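Local coordinates for protein trehalose-6-phosphate phosphatase (Neosartorya fumigata, PDB 5DXL) that belongs to the trehalose-phosphatase family of the HAD clan and pairs a Rossmann-like core domain with a smaller alpha/beta cap domain, at residues K20-F25 / E210-L215; R46-L51 / M77-E82; A138-Y143 / K178-V183. One frame throughout, in Å; residues are numbered along the deposited sequence.

Overall arrangement
Interactions 1 and 2 belong to the Rossmann-like core, whereas interaction 3 lies in the cap, on the opposite side of the chain's centre. Strand 21-25, at the heart of interaction 1, is followed in the chain by helix 45-56, which supplies one half of interaction 2. The two contacts touch where Phe-25 CE2 packs on Leu-51 CD2 at 4.0 Å; their centres are 16 Å apart. Interaction 3 stands alone: its centre is 34 Å from that of interaction 1, with nearest atoms about 19 Å apart, and 36 Å from that of interaction 2. Both it and interaction 2 are formed by sequence lying between the two strands joined in interaction 1.

Interaction 1: K20-F25 / E210-L215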
loop_
_atom_site.group_PDB
_atom_site.type_symbol
_atom_site.label_atom_id
_atom_site.label_comp_id
_atom_site.label_asym_id
_atom_site.label_seq_id
_atom_site.Cartn_x
_atom_site.Cartn_y
_atom_site.Cartn_z
ATOM N N LYS A 20 -11.206 11.084 15.791
ATOM C CA LYS A 20 -11.005 9.882 14.989
ATOM C C LYS A 20 -9.690 10.000 14.226
ATOM O O LYS A 20 -9.416 11.026 13.592
ATOM C CB LYS A 20 -12.137 9.664 13.984
ATOM C CG LYS A 20 -13.506 9.358 14.574
ATOM C CD LYS A 20 -14.445 8.973 13.436
ATOM C CE LYS A 20 -15.900 9.249 13.772
ATOM N NZ LYS A 20 -16.715 9.253 12.526
ATOM N N ARG A 21 -8.896 8.938 14.267
ATOM C CA ARG A 21 -7.583 8.940 13.612
ATOM C C ARG A 21 -7.470 7.774 12.648
ATOM O O ARG A 21 -7.961 6.680 12.934
ATOM C CB ARG A 21 -6.450 8.851 14.640
ATOM C CG ARG A 21 -6.360 9.972 15.687
ATOM C CD ARG A 21 -7.275 9.704 16.865
ATOM N NE ARG A 21 -6.878 10.497 18.023
ATOM C CZ ARG A 21 -6.265 10.021 19.098
ATOM N NH1 ARG A 21 -5.964 8.730 19.199
ATOM N NH2 ARG A 21 -5.965 10.852 20.089
ATOM N N LEU A 22 -6.804 8.006 11.519
ATOM C CA LEU A 22 -6.562 6.949 10.539
ATOM C C LEU A 22 -5.072 6.828 10.275
ATOM O O LEU A 22 -4.412 7.831 10.000
ATOM C CB LEU A 22 -7.302 7.240 9.236
ATOM C CG LEU A 22 -6.990 6.333 8.046
ATOM C CD1 LEU A 22 -7.420 4.889 8.302
ATOM C CD2 LEU A 22 -7.668 6.876 6.794
ATOM N N PHE A 23 -4.552 5.607 10.393
ATOM C CA PHE A 23 -3.137 5.322 10.116
ATOM C C PHE A 23 -3.019 4.316 8.984
ATOM O O PHE A 23 -3.691 3.282 9.000
ATOM C CB PHE A 23 -2.442 4.757 11.360
ATOM C CG PHE A 23 -2.335 5.731 12.502
ATOM C CD1 PHE A 23 -1.189 6.482 12.679
ATOM C CD2 PHE A 23 -3.372 5.870 13.419
ATOM C CE1 PHE A 23 -1.081 7.373 13.739
ATOM C CE2 PHE A 23 -3.270 6.767 14.475
ATOM C CZ PHE A 23 -2.126 7.505 14.646
HETATM N N MSE A 24 -2.196 4.611 7.983
HETATM C CA MSE A 24 -1.941 3.656 6.916
HETATM C C MSE A 24 -0.431 3.527 6.742
HETATM O O MSE A 24 0.237 4.492 6.361
HETATM C CB MSE A 24 -2.634 4.107 5.617
HETATM C CG MSE A 24 -4.151 4.182 5.773
HETATM SE SE MSE A 24 -5.146 4.781 4.180
HETATM C CE MSE A 24 -4.491 6.595 4.043
ATOM N N PHE A 25 0.094 2.342 7.041
ATOM C CA PHE A 25 1.534 2.086 6.996
ATOM C C PHE A 25 1.898 1.007 5.999
ATOM O O PHE A 25 1.342 -0.086 6.068
ATOM C CB PHE A 25 2.047 1.585 8.357
ATOM C CG PHE A 25 1.702 2.463 9.526
ATOM C CD1 PHE A 25 1.762 3.845 9.442
ATOM C CD2 PHE A 25 1.335 1.890 10.719
ATOM C CE1 PHE A 25 1.456 4.635 10.557
ATOM C CE2 PHE A 25 1.044 2.669 11.841
ATOM C CZ PHE A 25 1.113 4.032 11.762
ATOM N N GLU A 210 -10.159 13.353 11.677
ATOM C CA GLU A 210 -9.497 14.649 11.776
ATOM C C GLU A 210 -7.985 14.488 11.803
ATOM O O GLU A 210 -7.252 15.456 11.967
ATOM C CB GLU A 210 -9.948 15.399 13.029
ATOM C CG GLU A 210 -11.403 15.834 13.034
ATOM C CD GLU A 210 -11.867 16.191 14.434
ATOM O OE1 GLU A 210 -12.262 15.269 15.179
ATOM O OE2 GLU A 210 -11.808 17.385 14.798
ATOM N N PHE A 211 -7.522 13.249 11.661
ATOM C CA PHE A 211 -6.087 12.977 11.662
ATOM C C PHE A 211 -5.835 11.778 10.766
ATOM O O PHE A 211 -6.425 10.717 10.964
ATOM C CB PHE A 211 -5.588 12.720 13.086
ATOM C CG PHE A 211 -4.125 12.356 13.186
ATOM C CD1 PHE A 211 -3.175 13.311 13.513
ATOM C CD2 PHE A 211 -3.710 11.040 12.990
ATOM C CE1 PHE A 211 -1.832 12.972 13.635
ATOM C CE2 PHE A 211 -2.366 10.695 13.110
ATOM C CZ PHE A 211 -1.433 11.650 13.435
ATOM N N VAL A 212 -4.966 11.954 9.777
ATOM C CA VAL A 212 -4.537 10.853 8.914
ATOM C C VAL A 212 -3.023 10.864 8.848
ATOM O O VAL A 212 -2.428 11.885 8.517
ATOM C CB VAL A 212 -5.102 10.962 7.484
ATOM C CG1 VAL A 212 -4.642 9.782 6.646
ATOM C CG2 VAL A 212 -6.624 11.041 7.518
ATOM N N LEU A 213 -2.400 9.746 9.205
ATOM C CA LEU A 213 -0.956 9.593 9.032
ATOM C C LEU A 213 -0.707 8.438 8.092
ATOM O O LEU A 213 -1.121 7.303 8.357
ATOM C CB LEU A 213 -0.260 9.346 10.368
ATOM C CG LEU A 213 1.252 9.054 10.303
ATOM C CD1 LEU A 213 2.048 10.214 9.703
ATOM C CD2 LEU A 213 1.777 8.756 11.704
ATOM N N CYS A 214 -0.034 8.731 6.986
ATOM C CA CYS A 214 0.195 7.748 5.946
ATOM C C CYS A 214 1.678 7.688 5.659
ATOM O O CYS A 214 2.271 8.701 5.297
ATOM C CB CYS A 214 -0.595 8.122 4.697
ATOM S SG CYS A 214 -0.325 7.071 3.249
ATOM N N LEU A 215 2.263 6.506 5.837
ATOM C CA LEU A 215 3.716 6.325 5.772
ATOM C C LEU A 215 4.119 5.237 4.791
ATOM O O LEU A 215 3.546 4.142 4.789
ATOM C CB LEU A 215 4.264 5.973 7.161
ATOM C CG LEU A 215 4.403 7.155 8.130
ATOM C CD1 LEU A 215 4.208 6.700 9.574
ATOM C CD2 LEU A 215 5.791 7.745 7.955
HETATM O O HOH W 1 -12.082 13.007 14.225
#
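Residues 21-25 and 211-215 are parallel neighbouring strands in the Rossmann-like sheet of the HAD core, their axes 4.7 Å apart and 7° from exact alignment. Leu-22 N donates to Phe-211 O and Leu-22 O accepts from Leu-213 N; Met-24, a selenomethionine, repeats the pattern with Leu-213 O and Leu-215 N. On one face Phe-23 brings its CZ to 3.5 Å from Phe-211 CE2, the ring planes inclined at 51°, while Leu-213 CD2 meets the edge of the Phe-23 ring at CE1, 3.8 Å away. Farther along, Phe-25 and Leu-215 lie side by side, with Phe-25 CE1 3.6 Å from Leu-215 CD1. Tyr-15 of helix 8-17 packs edge-to-face with Phe-211 and makes a cation-pi contact with Arg-21. On the other face Leu-22 lies alongside Val-212, and the bend at the end of the Met-24 chain (chi3 -65°) brings CE to 4.1 Å from Val-212 CG1; helix 222-229 packs on Met-24 and Cys-214. Where the strands begin, water 1 accepts from Lys-20 N at 2.6 Å and from Glu-210 N, and donates to Glu-210 OE1, which also forms a salt bridge with Arg-19.

Interaction 2: R46-L51 / M77-E82; sequences RVLRTL and MGHIPE
Leu-48 sets its CD2 methyl against the side chain of Met-77, a selenomethionine, crossing it at about a right angle with CD2 3.8 Å from Met-77 CG. The contact joins two successive beta-alpha-beta units of the Rossmann-like core: helix 45-56 links strands 21-25 and 60-65, and residues 77-82 lead from the end of helix 70-77 toward strand 84-87. No hydrogen bond crosses between the two segments; apolar packing dominates. One helical turn on, Leu-51 CD1 meets Met-77 SE at 4.1 Å. The Met-77 chain runs nearly straight as far as SE (chi2 169°), so that CG meets Leu-48 while SE, one bond farther, meets Leu-51. Ile-80 points toward the helix backbone: its CD1 comes to 3.9 Å from Leu-48 O and 4.3 Å from Leu-51 CB, and its side chain also touches Lys-52 and Ala-55 of the same helix. A type I turn from Met-77 to Ile-80, closed by Ile-80 N donating to Met-77 O at 3.1 Å, brings the side chains of Met-77, His-79 and Ile-80 to the helix. Arg-94 donates hydrogen bonds to Gly-78 O and Ile-80 O. Met-77 also touches Tyr-27 and Leu-83, in the loops after strand 21-25 and before strand 84-87. Elsewhere on helix 45-56, Val-47 and Thr-50 pack on helix 259-270. His-79 brings its ring toward the helix with CG placed between its own backbone N and carbonyl carbon (chi1 65°), and Ile-80 CG1 rests over one face of the imidazole, toward its rim. At the edge of that ring, near its plane, the same Leu-48 CD2 that meets Met-77 lies 4.1 Å from His-79 CE1.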
loop_
_atom_site.group_PDB
_atom_site.type_symbol
_atom_site.label_atom_id
_atom_site.label_comp_id
_atom_site.label_asym_id
_atom_site.label_seq_id
_atom_site.Cartn_x
_atom_site.Cartn_y
_atom_site.Cartn_z
ATOM N N ARG A 46 9.851 -4.638 19.555
ATOM C CA ARG A 46 9.588 -3.208 19.680
ATOM C C ARG A 46 8.540 -2.738 18.669
ATOM O O ARG A 46 7.622 -1.991 19.023
ATOM C CB ARG A 46 10.868 -2.390 19.502
ATOM C CG ARG A 46 10.612 -0.886 19.565
ATOM C CD ARG A 46 11.904 -0.078 19.552
ATOM N NE ARG A 46 12.710 -0.341 20.738
ATOM C CZ ARG A 46 12.582 0.318 21.886
ATOM N NH1 ARG A 46 11.679 1.285 21.998
ATOM N NH2 ARG A 46 13.357 0.011 22.921
ATOM N N VAL A 47 8.684 -3.170 17.420
ATOM C CA VAL A 47 7.726 -2.800 16.370
ATOM C C VAL A 47 6.339 -3.312 16.752
ATOM O O VAL A 47 5.353 -2.576 16.682
ATOM C CB VAL A 47 8.137 -3.347 14.989
ATOM C CG1 VAL A 47 7.008 -3.177 13.988
ATOM C CG2 VAL A 47 9.397 -2.625 14.484
ATOM N N LEU A 48 6.273 -4.565 17.197
ATOM C CA LEU A 48 4.993 -5.161 17.578
ATOM C C LEU A 48 4.343 -4.474 18.774
ATOM O O LEU A 48 3.123 -4.254 18.773
ATOM C CB LEU A 48 5.176 -6.651 17.872
ATOM C CG LEU A 48 5.463 -7.471 16.624
ATOM C CD1 LEU A 48 5.718 -8.932 16.987
ATOM C CD2 LEU A 48 4.308 -7.347 15.641
ATOM N N ARG A 49 5.137 -4.147 19.797
ATOM C CA ARG A 49 4.623 -3.411 20.950
ATOM C C ARG A 49 4.042 -2.078 20.520
ATOM O O ARG A 49 2.993 -1.662 20.989
ATOM C CB ARG A 49 5.720 -3.142 21.991
ATOM C CG ARG A 49 6.055 -4.286 22.922
ATOM C CD ARG A 49 6.852 -3.773 24.124
ATOM N NE ARG A 49 7.990 -2.935 23.740
ATOM C CZ ARG A 49 9.190 -3.407 23.403
ATOM N NH1 ARG A 49 9.412 -4.716 23.394
ATOM N NH2 ARG A 49 10.168 -2.573 23.072
ATOM N N THR A 50 4.776 -1.402 19.647
ATOM C CA THR A 50 4.404 -0.078 19.172
ATOM C C THR A 50 3.069 -0.122 18.434
ATOM O O THR A 50 2.190 0.710 18.669
ATOM C CB THR A 50 5.508 0.481 18.260
ATOM O OG1 THR A 50 6.742 0.499 18.993
ATOM C CG2 THR A 50 5.184 1.894 17.802
ATOM N N LEU A 51 2.915 -1.111 17.562
ATOM C CA LEU A 51 1.668 -1.277 16.815
ATOM C C LEU A 51 0.513 -1.690 17.719
ATOM O O LEU A 51 -0.602 -1.188 17.569
ATOM C CB LEU A 51 1.838 -2.306 15.697
ATOM C CG LEU A 51 2.719 -1.873 14.529
ATOM C CD1 LEU A 51 2.875 -3.034 13.551
ATOM C CD2 LEU A 51 2.108 -0.668 13.823
HETATM N N MSE A 77 1.569 -10.417 12.881
HETATM C CA MSE A 77 0.816 -9.248 13.333
HETATM C C MSE A 77 -0.661 -9.534 13.607
HETATM O O MSE A 77 -1.365 -8.696 14.173
HETATM C CB MSE A 77 0.959 -8.130 12.288
HETATM C CG MSE A 77 2.297 -7.460 12.421
HETATM SE SE MSE A 77 2.741 -6.256 10.943
HETATM C CE MSE A 77 3.832 -7.448 9.850
ATOM N N GLY A 78 -1.133 -10.714 13.212
ATOM C CA GLY A 78 -2.550 -11.023 13.280
ATOM C C GLY A 78 -3.092 -11.189 14.693
ATOM O O GLY A 78 -4.303 -11.166 14.901
ATOM N N HIS A 79 -2.186 -11.349 15.655
ATOM C CA HIS A 79 -2.574 -11.483 17.055
ATOM C C HIS A 79 -3.024 -10.151 17.655
ATOM O O HIS A 79 -3.520 -10.116 18.788
ATOM C CB HIS A 79 -1.413 -12.030 17.871
ATOM C CG HIS A 79 -0.252 -11.090 17.929
ATOM N ND1 HIS A 79 0.564 -10.856 16.844
ATOM C CD2 HIS A 79 0.191 -10.283 18.919
ATOM C CE1 HIS A 79 1.489 -9.970 17.178
ATOM N NE2 HIS A 79 1.279 -9.602 18.429
ATOM N N ILE A 80 -2.804 -9.055 16.927
ATOM C CA ILE A 80 -3.321 -7.743 17.318
ATOM C C ILE A 80 -4.661 -7.573 16.615
ATOM O O ILE A 80 -4.723 -7.228 15.440
ATOM C CB ILE A 80 -2.352 -6.614 16.939
ATOM C CG1 ILE A 80 -0.972 -6.892 17.545
ATOM C CG2 ILE A 80 -2.896 -5.257 17.393
ATOM C CD1 ILE A 80 0.145 -6.067 16.949
ATOM N N PRO A 81 -5.759 -7.839 17.328
ATOM C CA PRO A 81 -7.036 -7.974 16.623
ATOM C C PRO A 81 -7.513 -6.673 15.983
ATOM O O PRO A 81 -8.234 -6.714 14.992
ATOM C CB PRO A 81 -7.997 -8.434 17.732
ATOM C CG PRO A 81 -7.373 -7.957 18.996
ATOM C CD PRO A 81 -5.890 -8.033 18.783
ATOM N N GLU A 82 -7.086 -5.538 16.523
ATOM C CA GLU A 82 -7.552 -4.257 16.018
ATOM C C GLU A 82 -6.892 -3.830 14.709
ATOM O O GLU A 82 -7.344 -2.882 14.072
ATOM C CB GLU A 82 -7.325 -3.161 17.069
ATOM C CG GLU A 82 -8.051 -3.387 18.409
ATOM C CD GLU A 82 -7.285 -4.277 19.360
ATOM O OE1 GLU A 82 -6.199 -4.777 19.000
ATOM O OE2 GLU A 82 -7.774 -4.487 20.494
#

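Interaction 3: A138-Y143 / K178-V183; sequences ALTWHY and KANLEV
Tyr-143 lays one face of its ring over the peptide that follows Ala-179, with CD2 3.4 Å from Ala-179 O and CE2 3.4 Å from Ala-179 C. That oxygen also accepts a hydrogen bond from Tyr-143 N, so backbone and ring of one residue close on the same carbonyl; CG sits between the backbone N and the carbonyl carbon (chi1 59°), which folds the ring back over it. Two waters meet the hydroxyl at the ring's edge, and water 3 carries the link on to Asn-180 O, to which it donates at 2.9 Å. Farther along, Thr-140 CG2 touches Asn-180 CB at 3.7 Å and also lies over one face of the His-142 ring, toward its rim. Water 2 bridges Thr-140 OG1 and Glu-182, donating to OE1 at 2.5 Å, while the extended glutamate brings OE2 to 3.4 Å from Ala-138 CB. Strands 139-142 and 180-183 that carry these groups run antiparallel, at 168°, as the middle pair of the four-stranded cap sheet, consistent with the C2B cap of HAD phosphatases. Leu-139 with Val-183 and Trp-141 with Leu-181 are hydrogen-bonded pairs, Trp-141 N reaching Leu-181 O at 2.7 Å. Their side chains share the face covered by helices 112-125 and 148-164, where the Trp-141 indole meets the ring of Phe-120. On the opposite face, strand 131-134 fixes the imidazole of His-142: Phe-131 stacks on the ring, and NE2 is hydrogen-bonded to Glu-133 OE1.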
loop_
_atom_site.group_PDB
_atom_site.type_symbol
_atom_site.label_atom_id
_atom_site.label_comp_id
_atom_site.label_asym_id
_atom_site.label_seq_id
_atom_site.Cartn_x
_atom_site.Cartn_y
_atom_site.Cartn_z
ATOM N N ALA A 138 -2.004 -11.374 -11.273
ATOM C CA ALA A 138 -1.364 -10.625 -12.345
ATOM C C ALA A 138 -0.812 -11.548 -13.412
ATOM O O ALA A 138 -0.250 -12.590 -13.106
ATOM C CB ALA A 138 -0.266 -9.748 -11.795
ATOM N N LEU A 139 -0.952 -11.141 -14.672
ATOM C CA LEU A 139 -0.401 -11.904 -15.788
ATOM C C LEU A 139 0.659 -11.058 -16.465
ATOM O O LEU A 139 0.416 -9.896 -16.767
ATOM C CB LEU A 139 -1.496 -12.288 -16.788
ATOM C CG LEU A 139 -2.627 -13.190 -16.281
ATOM C CD1 LEU A 139 -3.625 -13.475 -17.392
ATOM C CD2 LEU A 139 -2.063 -14.462 -15.736
ATOM N N THR A 140 1.831 -11.636 -16.686
ATOM C CA THR A 140 2.951 -10.856 -17.208
ATOM C C THR A 140 3.577 -11.510 -18.432
ATOM O O THR A 140 3.910 -12.698 -18.421
ATOM C CB THR A 140 4.033 -10.652 -16.129
ATOM O OG1 THR A 140 3.432 -10.079 -14.964
ATOM C CG2 THR A 140 5.107 -9.696 -16.644
ATOM N N TRP A 141 3.717 -10.726 -19.498
ATOM C CA TRP A 141 4.399 -11.186 -20.699
ATOM C C TRP A 141 5.838 -10.673 -20.686
ATOM O O TRP A 141 6.055 -9.474 -20.641
ATOM C CB TRP A 141 3.656 -10.706 -21.958
ATOM C CG TRP A 141 4.218 -11.296 -23.212
ATOM C CD1 TRP A 141 4.357 -12.623 -23.495
ATOM C CD2 TRP A 141 4.725 -10.587 -24.355
ATOM N NE1 TRP A 141 4.912 -12.786 -24.747
ATOM C CE2 TRP A 141 5.147 -11.552 -25.288
ATOM C CE3 TRP A 141 4.853 -9.235 -24.677
ATOM C CZ2 TRP A 141 5.695 -11.204 -26.524
ATOM C CZ3 TRP A 141 5.402 -8.892 -25.911
ATOM C CH2 TRP A 141 5.812 -9.873 -26.810
ATOM N N HIS A 142 6.801 -11.592 -20.687
ATOM C CA HIS A 142 8.229 -11.259 -20.609
ATOM C C HIS A 142 8.874 -11.391 -21.978
ATOM O O HIS A 142 8.634 -12.372 -22.669
ATOM C CB HIS A 142 8.964 -12.198 -19.638
ATOM C CG HIS A 142 8.554 -12.066 -18.200
ATOM N ND1 HIS A 142 9.238 -11.270 -17.305
ATOM C CD2 HIS A 142 7.558 -12.653 -17.496
ATOM C CE1 HIS A 142 8.674 -11.366 -16.112
ATOM N NE2 HIS A 142 7.656 -12.204 -16.199
ATOM N N TYR A 143 9.732 -10.445 -22.361
ATOM C CA TYR A 143 10.372 -10.551 -23.675
ATOM C C TYR A 143 11.829 -10.068 -23.731
ATOM O O TYR A 143 12.335 -9.744 -24.806
ATOM C CB TYR A 143 9.528 -9.796 -24.711
ATOM C CG TYR A 143 9.319 -8.341 -24.423
ATOM C CD1 TYR A 143 10.219 -7.385 -24.898
ATOM C CD2 TYR A 143 8.230 -7.906 -23.684
ATOM C CE1 TYR A 143 10.039 -6.040 -24.635
ATOM C CE2 TYR A 143 8.040 -6.558 -23.416
ATOM C CZ TYR A 143 8.950 -5.633 -23.893
ATOM O OH TYR A 143 8.765 -4.297 -23.633
ATOM N N LYS A 178 10.250 -2.979 -17.749
ATOM C CA LYS A 178 11.395 -2.709 -18.622
ATOM C C LYS A 178 11.326 -3.506 -19.926
ATOM O O LYS A 178 11.408 -2.940 -21.027
ATOM C CB LYS A 178 12.711 -2.998 -17.885
ATOM C CG LYS A 178 13.983 -2.896 -18.746
ATOM C CD LYS A 178 14.057 -1.607 -19.574
ATOM C CE LYS A 178 13.966 -0.343 -18.723
ATOM N NZ LYS A 178 12.653 0.350 -18.907
ATOM N N ALA A 179 11.166 -4.812 -19.782
ATOM C CA ALA A 179 10.976 -5.729 -20.898
ATOM C C ALA A 179 9.797 -6.645 -20.551
ATOM O O ALA A 179 9.880 -7.871 -20.687
ATOM C CB ALA A 179 12.242 -6.553 -21.156
ATOM N N ASN A 180 8.704 -6.050 -20.086
ATOM C CA ASN A 180 7.503 -6.845 -19.853
ATOM C C ASN A 180 6.227 -6.030 -20.000
ATOM O O ASN A 180 6.245 -4.798 -19.976
ATOM C CB ASN A 180 7.557 -7.548 -18.463
ATOM C CG ASN A 180 7.261 -6.613 -17.275
ATOM O OD1 ASN A 180 6.295 -5.849 -17.271
ATOM N ND2 ASN A 180 8.074 -6.732 -16.228
ATOM N N LEU A 181 5.123 -6.748 -20.176
ATOM C CA LEU A 181 3.786 -6.180 -20.112
ATOM C C LEU A 181 3.026 -6.919 -19.029
ATOM O O LEU A 181 3.069 -8.140 -18.983
ATOM C CB LEU A 181 3.044 -6.332 -21.435
ATOM C CG LEU A 181 3.404 -5.484 -22.641
ATOM C CD1 LEU A 181 2.334 -5.733 -23.715
ATOM C CD2 LEU A 181 3.463 -4.018 -22.249
ATOM N N GLU A 182 2.310 -6.191 -18.186
ATOM C CA GLU A 182 1.546 -6.833 -17.117
ATOM C C GLU A 182 0.102 -6.357 -17.119
ATOM O O GLU A 182 -0.167 -5.178 -17.335
ATOM C CB GLU A 182 2.199 -6.543 -15.771
ATOM C CG GLU A 182 1.469 -7.119 -14.561
ATOM C CD GLU A 182 2.212 -6.814 -13.273
ATOM O OE1 GLU A 182 3.410 -6.462 -13.344
ATOM O OE2 GLU A 182 1.607 -6.910 -12.195
ATOM N N VAL A 183 -0.827 -7.285 -16.897
ATOM C CA VAL A 183 -2.221 -6.930 -16.681
ATOM C C VAL A 183 -2.607 -7.375 -15.282
ATOM O O VAL A 183 -2.334 -8.500 -14.891
ATOM C CB VAL A 183 -3.156 -7.584 -17.710
ATOM C CG1 VAL A 183 -4.576 -7.098 -17.510
ATOM C CG2 VAL A 183 -2.677 -7.254 -19.138
HETATM O O HOH W 2 4.847 -8.498 -13.333
HETATM O O HOH W 3 6.778 -3.222 -22.304
HETATM O O HOH W 4 10.496 -2.442 -24.353
#